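Local coordinates for protein apical membrane antigen 1 (Babesia divergens, PDB 4APM) that probably takes part in host-cell invasion by this apicomplexan parasite, acting at the moving junction formed between the parasite and the cell it enters, at residues 31-36 and 43-48; 78-83 and 186-191; 144-149 and 163-168. All coordinates share one frame; numbering follows the deposited sequence.

Contact 1. Residues 31-36 and 43-48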
ATOM      1  N   VAL A  31       5.313   9.656   3.310  1.00 23.69           N
ATOM      2  CA  VAL A  31       5.629  10.303   4.594  1.00 22.90           C
ATOM      3  C   VAL A  31       4.341  10.542   5.365  1.00 24.58           C
ATOM      4  O   VAL A  31       3.400  11.209   4.869  1.00 21.95           O
ATOM      5  CB  VAL A  31       6.341  11.670   4.401  1.00 26.01           C
ATOM      6  CG1 VAL A  31       6.468  12.414   5.741  1.00 20.18           C
ATOM      7  CG2 VAL A  31       7.694  11.482   3.712  1.00 21.79           C
ATOM      8  N   ASP A  32       4.268   9.941   6.552  1.00 23.77           N
ATOM      9  CA  ASP A  32       3.076  10.045   7.379  1.00 26.86           C
ATOM     10  C   ASP A  32       3.383  10.918   8.613  1.00 30.02           C
ATOM     11  O   ASP A  32       4.177  10.538   9.505  1.00 25.89           O
ATOM     12  CB  ASP A  32       2.532   8.657   7.768  1.00 22.69           C
ATOM     13  CG  ASP A  32       1.362   8.737   8.750  1.00 27.61           C
ATOM     14  OD1 ASP A  32       0.917   9.870   9.058  1.00 27.66           O
ATOM     15  OD2 ASP A  32       0.856   7.666   9.206  1.00 26.10           O
ATOM     16  N   LEU A  33       2.850  12.136   8.559  1.00 27.33           N
ATOM     17  CA  LEU A  33       2.970  13.107   9.628  1.00 31.90           C
ATOM     18  C   LEU A  33       1.605  13.762   9.822  1.00 31.80           C
ATOM     19  O   LEU A  33       1.516  14.959   9.994  1.00 35.58           O
ATOM     20  CB  LEU A  33       4.003  14.192   9.254  1.00 27.73           C
ATOM     21  CG  LEU A  33       5.455  13.721   9.174  1.00 29.13           C
ATOM     22  CD1 LEU A  33       6.419  14.817   8.668  1.00 27.86           C
ATOM     23  CD2 LEU A  33       5.884  13.167  10.533  1.00 24.64           C
ATOM     24  N   GLY A  34       0.553  12.963   9.792  1.00 30.39           N
ATOM     25  CA  GLY A  34      -0.782  13.466   9.597  1.00 31.84           C
ATOM     26  C   GLY A  34      -1.398  14.019  10.855  1.00 32.65           C
ATOM     27  O   GLY A  34      -2.463  14.622  10.802  1.00 33.90           O
ATOM     28  N   GLY A  35      -0.720  13.828  11.983  1.00 31.93           N
ATOM     29  CA  GLY A  35      -1.176  14.350  13.270  1.00 32.88           C
ATOM     30  C   GLY A  35      -0.215  15.321  13.956  1.00 36.11           C
ATOM     31  O   GLY A  35       1.008  15.292  13.733  1.00 32.84           O
ATOM     32  N   THR A  36      -0.785  16.195  14.783  1.00 36.62           N
ATOM     33  CA  THR A  36      -0.017  17.097  15.634  1.00 40.59           C
ATOM     34  C   THR A  36      -0.507  17.018  17.069  1.00 41.58           C
ATOM     35  O   THR A  36      -1.709  16.932  17.323  1.00 42.19           O
ATOM     36  CB  THR A  36      -0.130  18.555  15.167  1.00 43.29           C
ATOM     37  OG1 THR A  36       0.036  18.610  13.754  1.00 43.22           O
ATOM     38  CG2 THR A  36       0.962  19.405  15.807  1.00 43.66           C
ATOM     39  N   GLN A  43       4.005  22.087  19.782  1.00 59.28           N
ATOM     40  CA  GLN A  43       3.317  21.174  18.881  1.00 55.91           C
ATOM     41  C   GLN A  43       4.356  20.315  18.144  1.00 51.57           C
ATOM     42  O   GLN A  43       5.392  20.814  17.717  1.00 48.79           O
ATOM     43  CB  GLN A  43       2.455  21.954  17.881  1.00 54.12           C
ATOM     44  CG  GLN A  43       1.257  22.671  18.500  1.00 59.64           C
ATOM     45  CD  GLN A  43       0.085  21.746  18.803  1.00 63.66           C
ATOM     46  OE1 GLN A  43      -0.360  20.983  17.946  1.00 69.98           O
ATOM     47  NE2 GLN A  43      -0.437  21.832  20.020  1.00 65.43           N
ATOM     48  N   HIS A  44       4.109  19.009  18.082  1.00 48.41           N
ATOM     49  CA  HIS A  44       4.958  18.102  17.308  1.00 41.91           C
ATOM     50  C   HIS A  44       4.121  17.267  16.365  1.00 38.13           C
ATOM     51  O   HIS A  44       2.988  16.915  16.666  1.00 35.44           O
ATOM     52  CB  HIS A  44       5.791  17.235  18.240  1.00 41.11           C
ATOM     53  CG  HIS A  44       6.952  17.969  18.878  1.00 47.73           C
ATOM     54  ND1 HIS A  44       6.810  18.749  19.966  1.00 48.68           N
ATOM     55  CD2 HIS A  44       8.303  18.036  18.520  1.00 47.58           C
ATOM     56  CE1 HIS A  44       8.004  19.285  20.290  1.00 51.16           C
ATOM     57  NE2 HIS A  44       8.916  18.838  19.413  1.00 49.27           N
ATOM     58  N   ARG A  45       4.618  17.065  15.155  1.00 37.83           N
ATOM     59  CA  ARG A  45       3.913  16.238  14.191  1.00 33.88           C
ATOM     60  C   ARG A  45       4.236  14.755  14.411  1.00 33.95           C
ATOM     61  O   ARG A  45       5.329  14.393  14.859  1.00 36.07           O
ATOM     62  CB  ARG A  45       4.277  16.649  12.772  1.00 32.34           C
ATOM     63  CG  ARG A  45       3.822  18.040  12.390  1.00 35.80           C
ATOM     64  CD  ARG A  45       4.151  18.312  10.940  1.00 36.09           C
ATOM     65  NE  ARG A  45       3.082  17.847  10.058  1.00 34.57           N
ATOM     66  CZ  ARG A  45       3.196  17.732   8.742  1.00 32.54           C
ATOM     67  NH1 ARG A  45       4.345  18.032   8.145  1.00 31.62           N
ATOM     68  NH2 ARG A  45       2.166  17.285   8.023  1.00 31.81           N
ATOM     69  N   MET A  46       3.283  13.907  14.069  1.00 28.93           N
ATOM     70  CA  MET A  46       3.438  12.483  14.211  1.00 29.16           C
ATOM     71  C   MET A  46       2.599  11.748  13.145  1.00 28.10           C
ATOM     72  O   MET A  46       1.642  12.311  12.620  1.00 26.10           O
ATOM     73  CB  MET A  46       2.995  12.059  15.605  1.00 26.86           C
ATOM     74  CG  MET A  46       1.510  12.208  15.798  1.00 27.06           C
ATOM     75  SD  MET A  46       1.154  11.925  17.521  1.00 35.82           S
ATOM     76  CE  MET A  46      -0.538  11.425  17.399  1.00 26.35           C
ATOM     77  N   PRO A  47       2.958  10.474  12.848  1.00 26.68           N
ATOM     78  CA  PRO A  47       2.151   9.598  11.991  1.00 24.52           C
ATOM     79  C   PRO A  47       0.835   9.251  12.660  1.00 25.63           C
ATOM     80  O   PRO A  47       0.784   9.081  13.883  1.00 22.97           O
ATOM     81  CB  PRO A  47       3.014   8.324  11.861  1.00 25.78           C
ATOM     82  CG  PRO A  47       4.373   8.672  12.434  1.00 26.36           C
ATOM     83  CD  PRO A  47       4.131   9.776  13.411  1.00 26.15           C
ATOM     84  N   THR A  48      -0.215   9.089  11.857  1.00 25.51           N
ATOM     85  CA  THR A  48      -1.526   8.771  12.390  1.00 25.70           C
ATOM     86  C   THR A  48      -2.279   7.859  11.430  1.00 22.71           C
ATOM     87  O   THR A  48      -3.448   7.600  11.628  1.00 24.55           O
ATOM     88  CB  THR A  48      -2.380  10.061  12.597  1.00 26.67           C
ATOM     89  OG1 THR A  48      -2.473  10.757  11.361  1.00 25.95           O
ATOM     90  CG2 THR A  48      -1.737  10.981  13.602  1.00 28.51           C
TER
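The guanidinium of R45 lies flat beneath L33, whose CB sits 3.6 Å above the plane of the group and over its centre. The side chain runs toward the open end of the hairpin, and a bend at chi3 (87°) lays its guanidinium against L33; the two side chains cross at about a right angle. R45 NH2 finds a firm partner beyond the hairpin in the backbone O of D263. The second flat group, the carboxylate of D32, works through its oxygens. With CG anti to the backbone N (chi1 174°), it reaches across to the backbone N of T48, which gives OD1 a bond of 3.1 Å on the syn side, 28° out of the carboxylate plane, and OD2 a weak one. D32 OD1 also accepts from G34 N at 3.2 Å, nearly along the C-O axis, which closes an Asx turn, and from S27 OG; OD2 takes G49 N. Beside this cluster of bonds the two strands pair. G35 and M46 form an antiparallel hydrogen-bonded pair, with G35 N to M46 O at 2.9 Å and M46 N to G35 O at 2.7 Å. Because G34 as well as G35 faces M46, the strand entrance is a classic beta bulge, and T36 with R45 follows as a non-hydrogen-bonded pair. T48 CG2 presses tightly on G35 CA at 3.4 Å, a fit open to it because G35 carries no side chain. The example illustrates how one buried carboxylate can organise the mouth of a hairpin: three donors converge on OD1, fixing the rotation of the group and tying the two segments together. The converging N-H groups would be expected to stabilise the charged form of D32, although the carboxylate of D263 close by would probably oppose this.

Contact 2. Residues 78-83 and 186-191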
ATOM      1  N   ARG A  78      24.239   4.277  13.927  1.00 41.34           N
ATOM      2  CA  ARG A  78      23.011   4.776  14.542  1.00 41.69           C
ATOM      3  C   ARG A  78      21.842   4.754  13.568  1.00 41.13           C
ATOM      4  O   ARG A  78      21.926   5.297  12.458  1.00 39.02           O
ATOM      5  CB  ARG A  78      23.208   6.188  15.091  1.00 39.60           C
ATOM      6  CG  ARG A  78      24.348   6.273  16.066  1.00 42.23           C
ATOM      7  CD  ARG A  78      24.394   7.589  16.806  1.00 45.93           C
ATOM      8  NE  ARG A  78      25.299   7.428  17.934  1.00 55.42           N
ATOM      9  CZ  ARG A  78      26.287   8.255  18.239  1.00 51.16           C
ATOM     10  NH1 ARG A  78      26.464   9.377  17.556  1.00 46.22           N
ATOM     11  NH2 ARG A  78      27.046   7.988  19.285  1.00 54.00           N
ATOM     12  N   GLY A  79      20.759   4.115  13.993  1.00 37.58           N
ATOM     13  CA  GLY A  79      19.520   4.112  13.241  1.00 38.33           C
ATOM     14  C   GLY A  79      18.541   5.054  13.897  1.00 37.56           C
ATOM     15  O   GLY A  79      18.941   6.050  14.499  1.00 37.87           O
ATOM     16  N   LEU A  80      17.269   4.667  13.869  1.00 36.09           N
ATOM     17  CA  LEU A  80      16.157   5.514  14.272  1.00 33.09           C
ATOM     18  C   LEU A  80      15.435   4.905  15.474  1.00 34.34           C
ATOM     19  O   LEU A  80      14.504   5.519  16.033  1.00 32.61           O
ATOM     20  CB  LEU A  80      15.165   5.607  13.117  1.00 33.75           C
ATOM     21  CG  LEU A  80      15.120   6.826  12.200  1.00 34.17           C
ATOM     22  CD1 LEU A  80      16.460   7.521  12.112  1.00 25.22           C
ATOM     23  CD2 LEU A  80      14.566   6.461  10.834  1.00 29.35           C
ATOM     24  N   ALA A  81      15.815   3.674  15.818  1.00 29.01           N
ATOM     25  CA  ALA A  81      15.132   2.894  16.846  1.00 30.97           C
ATOM     26  C   ALA A  81      15.354   3.457  18.239  1.00 33.91           C
ATOM     27  O   ALA A  81      16.414   4.041  18.530  1.00 31.85           O
ATOM     28  CB  ALA A  81      15.589   1.443  16.796  1.00 34.34           C
ATOM     29  N   PHE A  82      14.364   3.260  19.111  1.00 32.27           N
ATOM     30  CA  PHE A  82      14.508   3.605  20.523  1.00 33.34           C
ATOM     31  C   PHE A  82      15.875   3.254  21.114  1.00 35.22           C
ATOM     32  O   PHE A  82      16.353   2.123  20.942  1.00 40.36           O
ATOM     33  CB  PHE A  82      13.402   2.960  21.346  1.00 32.65           C
ATOM     34  CG  PHE A  82      12.413   3.944  21.891  1.00 39.06           C
ATOM     35  CD1 PHE A  82      11.736   4.809  21.039  1.00 40.37           C
ATOM     36  CD2 PHE A  82      12.173   4.027  23.255  1.00 40.78           C
ATOM     37  CE1 PHE A  82      10.841   5.739  21.540  1.00 42.94           C
ATOM     38  CE2 PHE A  82      11.275   4.948  23.757  1.00 44.86           C
ATOM     39  CZ  PHE A  82      10.603   5.801  22.898  1.00 44.15           C
ATOM     40  N   PRO A  83      16.486   4.203  21.864  1.00 37.79           N
ATOM     41  CA  PRO A  83      17.692   3.846  22.631  1.00 41.90           C
ATOM     42  C   PRO A  83      17.415   2.765  23.683  1.00 44.99           C
ATOM     43  O   PRO A  83      16.247   2.396  23.922  1.00 46.32           O
ATOM     44  CB  PRO A  83      18.103   5.163  23.299  1.00 34.63           C
ATOM     45  CG  PRO A  83      16.861   5.976  23.360  1.00 38.58           C
ATOM     46  CD  PRO A  83      15.977   5.543  22.214  1.00 39.81           C
ATOM     47  N   SER A 186      26.647  10.806   4.802  1.00 74.41           N
ATOM     48  CA  SER A 186      26.279  11.964   5.627  1.00 72.89           C
ATOM     49  C   SER A 186      25.922  11.507   7.031  1.00 66.41           C
ATOM     50  O   SER A 186      26.317  10.421   7.469  1.00 70.41           O
ATOM     51  CB  SER A 186      25.089  12.739   5.031  1.00 69.42           C
ATOM     52  OG  SER A 186      25.099  12.725   3.615  1.00 75.82           O
ATOM     53  N   SER A 187      25.167  12.342   7.733  1.00 62.77           N
ATOM     54  CA  SER A 187      24.567  11.936   8.987  1.00 64.23           C
ATOM     55  C   SER A 187      23.321  11.079   8.761  1.00 62.39           C
ATOM     56  O   SER A 187      22.707  11.098   7.681  1.00 57.88           O
ATOM     57  CB  SER A 187      24.217  13.161   9.827  1.00 62.03           C
ATOM     58  OG  SER A 187      23.420  14.049   9.078  1.00 60.98           O
ATOM     59  N   LEU A 188      22.970  10.320   9.788  1.00 57.67           N
ATOM     60  CA  LEU A 188      21.659   9.701   9.904  1.00 53.75           C
ATOM     61  C   LEU A 188      20.499  10.654   9.548  1.00 59.92           C
ATOM     62  O   LEU A 188      19.487  10.214   9.004  1.00 59.25           O
ATOM     63  CB  LEU A 188      21.509   9.065  11.304  1.00 50.01           C
ATOM     64  CG  LEU A 188      20.385   9.298  12.320  1.00 53.62           C
ATOM     65  CD1 LEU A 188      20.840   8.815  13.685  1.00 54.93           C
ATOM     66  CD2 LEU A 188      19.964  10.747  12.432  1.00 52.70           C
ATOM     67  N   LEU A 189      20.689  11.961   9.761  1.00 57.90           N
ATOM     68  CA  LEU A 189      19.607  12.944   9.585  1.00 53.98           C
ATOM     69  C   LEU A 189      19.289  13.226   8.127  1.00 52.15           C
ATOM     70  O   LEU A 189      18.353  13.975   7.814  1.00 52.31           O
ATOM     71  CB  LEU A 189      19.918  14.260  10.309  1.00 53.48           C
ATOM     72  CG  LEU A 189      19.899  14.244  11.849  1.00 61.39           C
ATOM     73  CD1 LEU A 189      20.523  15.513  12.447  1.00 53.06           C
ATOM     74  CD2 LEU A 189      18.493  14.016  12.388  1.00 49.60           C
ATOM     75  N   CYS A 190      20.094  12.664   7.237  1.00 50.12           N
ATOM     76  CA  CYS A 190      19.815  12.738   5.814  1.00 50.14           C
ATOM     77  C   CYS A 190      19.107  11.461   5.417  1.00 44.00           C
ATOM     78  O   CYS A 190      19.676  10.380   5.512  1.00 45.24           O
ATOM     79  CB  CYS A 190      21.117  12.872   5.035  1.00 54.97           C
ATOM     80  SG  CYS A 190      20.901  12.815   3.247  1.00 63.54           S
ATOM     81  N   MET A 191      17.845  11.568   5.031  1.00 43.15           N
ATOM     82  CA  MET A 191      17.015  10.366   4.938  1.00 40.54           C
ATOM     83  C   MET A 191      15.885  10.472   3.928  1.00 35.12           C
ATOM     84  O   MET A 191      15.396  11.568   3.619  1.00 34.92           O
ATOM     85  CB  MET A 191      16.477   9.971   6.330  1.00 40.50           C
ATOM     86  CG  MET A 191      15.429  10.907   6.895  1.00 37.41           C
ATOM     87  SD  MET A 191      14.900  10.470   8.571  1.00 40.56           S
ATOM     88  CE  MET A 191      16.304  11.032   9.537  1.00 35.30           C
TER
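L188 meets R78 and G79 from the second position of a type I beta turn, S187 to C190, whose closing bond runs from C190 N to S187 O at 3.1 Å. No hydrogen bond spans the two segments themselves, so the turn serves to present one leucine to the facing chain. Its CD1 methyl reaches furthest, packing 3.5 Å from G79 O and 3.8 Å from R78 CB. R78 takes part through its CB and backbone, while the extended arm leads away, its NE bonded to A72 O. L80 adds a second methyl, CD1, which touches two residues of the other segment, 4.3 Å from L188 CG and 4.4 Å from M191 CE. The methionine comes within range by a turn at its thioether (chi3 76°), which folds the terminal methyl back toward L80. These are ordinary van der Waals separations between apolar groups, with no polar bond involved. The peptides behind are held from elsewhere: N62 ND2 bonds to R78 O, while the backbone of L80 pairs with F66. In the fold, the contact joins the loop that follows strand 56-60 to the turn that leads into strand 191-195; L80 and M191 both rest on I58 and L60, so strand 56-60 forms a common floor beneath them.

Contact 3. Residues 144-149 and 163-168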
ATOM      1  N   THR A 144       0.761  13.999  27.319  1.00 44.04           N
ATOM      2  CA  THR A 144       0.693  14.174  25.867  1.00 41.98           C
ATOM      3  C   THR A 144      -0.055  13.035  25.171  1.00 41.34           C
ATOM      4  O   THR A 144      -0.021  11.883  25.618  1.00 41.04           O
ATOM      5  CB  THR A 144       2.075  14.389  25.228  1.00 40.67           C
ATOM      6  OG1 THR A 144       1.901  14.816  23.878  1.00 44.29           O
ATOM      7  CG2 THR A 144       2.914  13.115  25.251  1.00 41.61           C
ATOM      8  N   LYS A 145      -0.784  13.391  24.119  1.00 42.25           N
ATOM      9  CA  LYS A 145      -1.361  12.427  23.195  1.00 40.83           C
ATOM     10  C   LYS A 145      -0.324  12.011  22.128  1.00 46.07           C
ATOM     11  O   LYS A 145      -0.623  11.201  21.219  1.00 43.54           O
ATOM     12  CB  LYS A 145      -2.589  13.034  22.520  1.00 44.53           C
ATOM     13  CG  LYS A 145      -3.845  13.028  23.375  1.00 52.78           C
ATOM     14  CD  LYS A 145      -4.775  14.164  22.974  1.00 55.04           C
ATOM     15  CE  LYS A 145      -6.235  13.746  23.078  1.00 57.69           C
ATOM     16  NZ  LYS A 145      -7.131  14.893  23.423  1.00 59.25           N
ATOM     17  N   TYR A 146       0.891  12.558  22.244  1.00 38.89           N
ATOM     18  CA  TYR A 146       1.969  12.265  21.301  1.00 35.16           C
ATOM     19  C   TYR A 146       2.434  10.810  21.421  1.00 34.29           C
ATOM     20  O   TYR A 146       2.645  10.304  22.527  1.00 35.42           O
ATOM     21  CB  TYR A 146       3.150  13.222  21.509  1.00 33.94           C
ATOM     22  CG  TYR A 146       4.243  13.069  20.473  1.00 30.56           C
ATOM     23  CD1 TYR A 146       5.229  12.131  20.630  1.00 30.27           C
ATOM     24  CD2 TYR A 146       4.231  13.819  19.303  1.00 31.61           C
ATOM     25  CE1 TYR A 146       6.209  11.966  19.673  1.00 35.89           C
ATOM     26  CE2 TYR A 146       5.198  13.659  18.338  1.00 31.07           C
ATOM     27  CZ  TYR A 146       6.178  12.727  18.527  1.00 34.61           C
ATOM     28  OH  TYR A 146       7.149  12.542  17.575  1.00 42.98           O
ATOM     29  N   ARG A 147       2.586  10.143  20.277  1.00 30.01           N
ATOM     30  CA  ARG A 147       3.041   8.749  20.253  1.00 30.73           C
ATOM     31  C   ARG A 147       4.050   8.527  19.138  1.00 28.35           C
ATOM     32  O   ARG A 147       4.021   9.210  18.129  1.00 29.47           O
ATOM     33  CB  ARG A 147       1.864   7.783  20.104  1.00 28.59           C
ATOM     34  CG  ARG A 147       0.845   7.806  21.254  1.00 28.79           C
ATOM     35  CD  ARG A 147       1.431   7.330  22.579  1.00 29.99           C
ATOM     36  NE  ARG A 147       0.390   7.296  23.600  1.00 28.49           N
ATOM     37  CZ  ARG A 147       0.136   8.294  24.458  1.00 32.69           C
ATOM     38  NH1 ARG A 147       0.889   9.395  24.482  1.00 26.78           N
ATOM     39  NH2 ARG A 147      -0.875   8.191  25.302  1.00 33.18           N
ATOM     40  N   TYR A 148       4.976   7.599  19.347  1.00 29.01           N
ATOM     41  CA  TYR A 148       6.046   7.350  18.379  1.00 28.65           C
ATOM     42  C   TYR A 148       5.542   6.347  17.330  1.00 28.90           C
ATOM     43  O   TYR A 148       4.590   5.603  17.602  1.00 24.92           O
ATOM     44  CB  TYR A 148       7.253   6.767  19.104  1.00 32.40           C
ATOM     45  CG  TYR A 148       7.893   7.687  20.113  1.00 36.32           C
ATOM     46  CD1 TYR A 148       8.818   8.636  19.711  1.00 39.72           C
ATOM     47  CD2 TYR A 148       7.630   7.559  21.482  1.00 40.30           C
ATOM     48  CE1 TYR A 148       9.439   9.459  20.622  1.00 42.11           C
ATOM     49  CE2 TYR A 148       8.226   8.399  22.405  1.00 40.54           C
ATOM     50  CZ  TYR A 148       9.137   9.344  21.961  1.00 45.06           C
ATOM     51  OH  TYR A 148       9.777  10.173  22.842  1.00 49.65           O
ATOM     52  N   PRO A 149       6.200   6.289  16.147  1.00 26.38           N
ATOM     53  CA  PRO A 149       5.883   5.208  15.211  1.00 25.16           C
ATOM     54  C   PRO A 149       6.489   3.860  15.645  1.00 26.15           C
ATOM     55  O   PRO A 149       7.389   3.819  16.497  1.00 24.66           O
ATOM     56  CB  PRO A 149       6.500   5.675  13.895  1.00 24.37           C
ATOM     57  CG  PRO A 149       7.432   6.798  14.232  1.00 27.79           C
ATOM     58  CD  PRO A 149       7.361   7.083  15.707  1.00 26.95           C
ATOM     59  N   PHE A 163      12.382   6.273  17.658  1.00 30.07           N
ATOM     60  CA  PHE A 163      12.576   7.413  18.558  1.00 31.40           C
ATOM     61  C   PHE A 163      12.196   8.737  17.904  1.00 33.32           C
ATOM     62  O   PHE A 163      12.200   9.762  18.559  1.00 34.73           O
ATOM     63  CB  PHE A 163      14.038   7.483  19.022  1.00 36.09           C
ATOM     64  CG  PHE A 163      14.247   8.289  20.283  1.00 40.02           C
ATOM     65  CD1 PHE A 163      13.589   7.948  21.470  1.00 42.06           C
ATOM     66  CD2 PHE A 163      15.141   9.360  20.302  1.00 45.19           C
ATOM     67  CE1 PHE A 163      13.784   8.685  22.634  1.00 44.46           C
ATOM     68  CE2 PHE A 163      15.363  10.084  21.474  1.00 43.67           C
ATOM     69  CZ  PHE A 163      14.678   9.749  22.635  1.00 45.56           C
ATOM     70  N   THR A 164      11.953   8.728  16.592  1.00 36.19           N
ATOM     71  CA  THR A 164      11.597   9.962  15.873  1.00 30.78           C
ATOM     72  C   THR A 164      10.581   9.667  14.785  1.00 30.87           C
ATOM     73  O   THR A 164      10.642   8.605  14.168  1.00 28.46           O
ATOM     74  CB  THR A 164      12.830  10.631  15.213  1.00 30.19           C
ATOM     75  OG1 THR A 164      12.392  11.692  14.352  1.00 33.77           O
ATOM     76  CG2 THR A 164      13.607   9.647  14.396  1.00 26.57           C
ATOM     77  N   PRO A 165       9.663  10.625  14.512  1.00 31.07           N
ATOM     78  CA  PRO A 165       8.768  10.423  13.383  1.00 28.77           C
ATOM     79  C   PRO A 165       9.387  10.874  12.051  1.00 31.93           C
ATOM     80  O   PRO A 165       8.736  10.755  11.004  1.00 32.15           O
ATOM     81  CB  PRO A 165       7.571  11.288  13.738  1.00 28.85           C
ATOM     82  CG  PRO A 165       8.170  12.439  14.501  1.00 30.24           C
ATOM     83  CD  PRO A 165       9.360  11.879  15.239  1.00 31.10           C
ATOM     84  N   MET A 166      10.625  11.370  12.081  1.00 29.98           N
ATOM     85  CA  MET A 166      11.297  11.780  10.839  1.00 34.05           C
ATOM     86  C   MET A 166      11.367  10.669   9.799  1.00 32.07           C
ATOM     87  O   MET A 166      11.666   9.516  10.110  1.00 30.68           O
ATOM     88  CB  MET A 166      12.691  12.333  11.127  1.00 34.83           C
ATOM     89  CG  MET A 166      12.664  13.745  11.712  1.00 46.44           C
ATOM     90  SD  MET A 166      14.294  14.535  11.804  1.00 59.62           S
ATOM     91  CE  MET A 166      14.741  14.584  10.064  1.00 46.17           C
ATOM     92  N   GLN A 167      11.094  11.019   8.553  1.00 30.72           N
ATOM     93  CA  GLN A 167      11.027  10.023   7.507  1.00 29.31           C
ATOM     94  C   GLN A 167      11.701  10.536   6.262  1.00 26.94           C
ATOM     95  O   GLN A 167      12.281   9.779   5.510  1.00 27.27           O
ATOM     96  CB  GLN A 167       9.566   9.659   7.216  1.00 29.76           C
ATOM     97  CG  GLN A 167       8.857   9.086   8.436  1.00 28.87           C
ATOM     98  CD  GLN A 167       7.360   9.231   8.372  1.00 28.58           C
ATOM     99  OE1 GLN A 167       6.698   8.615   7.524  1.00 26.70           O
ATOM    100  NE2 GLN A 167       6.799  10.011   9.304  1.00 28.91           N
ATOM    101  N   TYR A 168      11.654  11.839   6.074  1.00 30.82           N
ATOM    102  CA  TYR A 168      12.220  12.455   4.881  1.00 35.55           C
ATOM    103  C   TYR A 168      12.937  13.759   5.215  1.00 37.51           C
ATOM    104  O   TYR A 168      12.360  14.653   5.831  1.00 39.76           O
ATOM    105  CB  TYR A 168      11.125  12.722   3.861  1.00 31.19           C
ATOM    106  CG  TYR A 168      11.647  13.285   2.567  1.00 36.90           C
ATOM    107  CD1 TYR A 168      12.131  12.454   1.568  1.00 36.32           C
ATOM    108  CD2 TYR A 168      11.698  14.663   2.362  1.00 38.38           C
ATOM    109  CE1 TYR A 168      12.585  12.968   0.376  1.00 40.09           C
ATOM    110  CE2 TYR A 168      12.180  15.190   1.188  1.00 40.03           C
ATOM    111  CZ  TYR A 168      12.613  14.345   0.197  1.00 44.89           C
ATOM    112  OH  TYR A 168      13.067  14.886  -0.979  1.00 45.26           O
TER
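Y146 and P165 make the tight part of this contact, the phenol oxygen OH lying 3.2 Å from CG of the proline and almost as near to CD. A chi1 of -174°, which swings the tyrosine ring opposite the backbone N, carries OH to the other loop, and the two side chains cross at about a right angle. P149 fills the adjoining position: its CG is 3.7 Å from T164 O and 4.0 Å from P165 CA, so that ring carbons rest against the backbone where the two loops cross. Toward F163, which lies on the surface, the fit relaxes. The rings of Y148 and F163 are nearly parallel, at 9°, yet slid so far apart, with centroids separated by 6.0 Å, that they barely overlap; the nearer touch is from Y148 CE1 to the backbone O of F163, at 3.5 Å. F82 meets both rings edge-to-face and so joins what the offset leaves apart, while Y146 CE1 covers one face of the Y148 ring toward its rim. Each loop is stiffened within itself. T144 and T164 each close an ST turn through OG1, R147 NH1 is shared between T144 O and Y146 O, and the amide of Q167 gives one NE2 hydrogen to P165 O at 2.7 Å, NE2 bonding also to D32 O. Here polar bonds shape each loop, whereas ring carbons packed against a phenol oxygen and backbone carbonyls join one loop to the other. Since no hydrogen bond crosses between the segments, their mutual position probably rests on shape and on the outer partners, among them the backbone pairing of P149 with L162, at the end of the strand pair 150-153 and 158-161.

The three contacts lie on the same side of the chain's centre. Contact 3 is the middle piece, its centre about 7 Å from that of contact 1 and about 13 Å from that of contact 2, and it touches both: Q167 NE2 reaches D32 O, and F163 N pairs with L80 O. Contacts 1 and 2 do not touch. Contact 2 is the most buried and without a hydrogen bond across its segments; contacts 1 and 3 are partly buried and reach the surface. Their chemistry differs accordingly: a hairpin mouth bound by a carboxylate and strand bonds, leucine packing on a glycine backbone, with a methionine beside it, over strand 56-60, and aromatic-proline packing of two loops flanking strands 150-153 and 158-161.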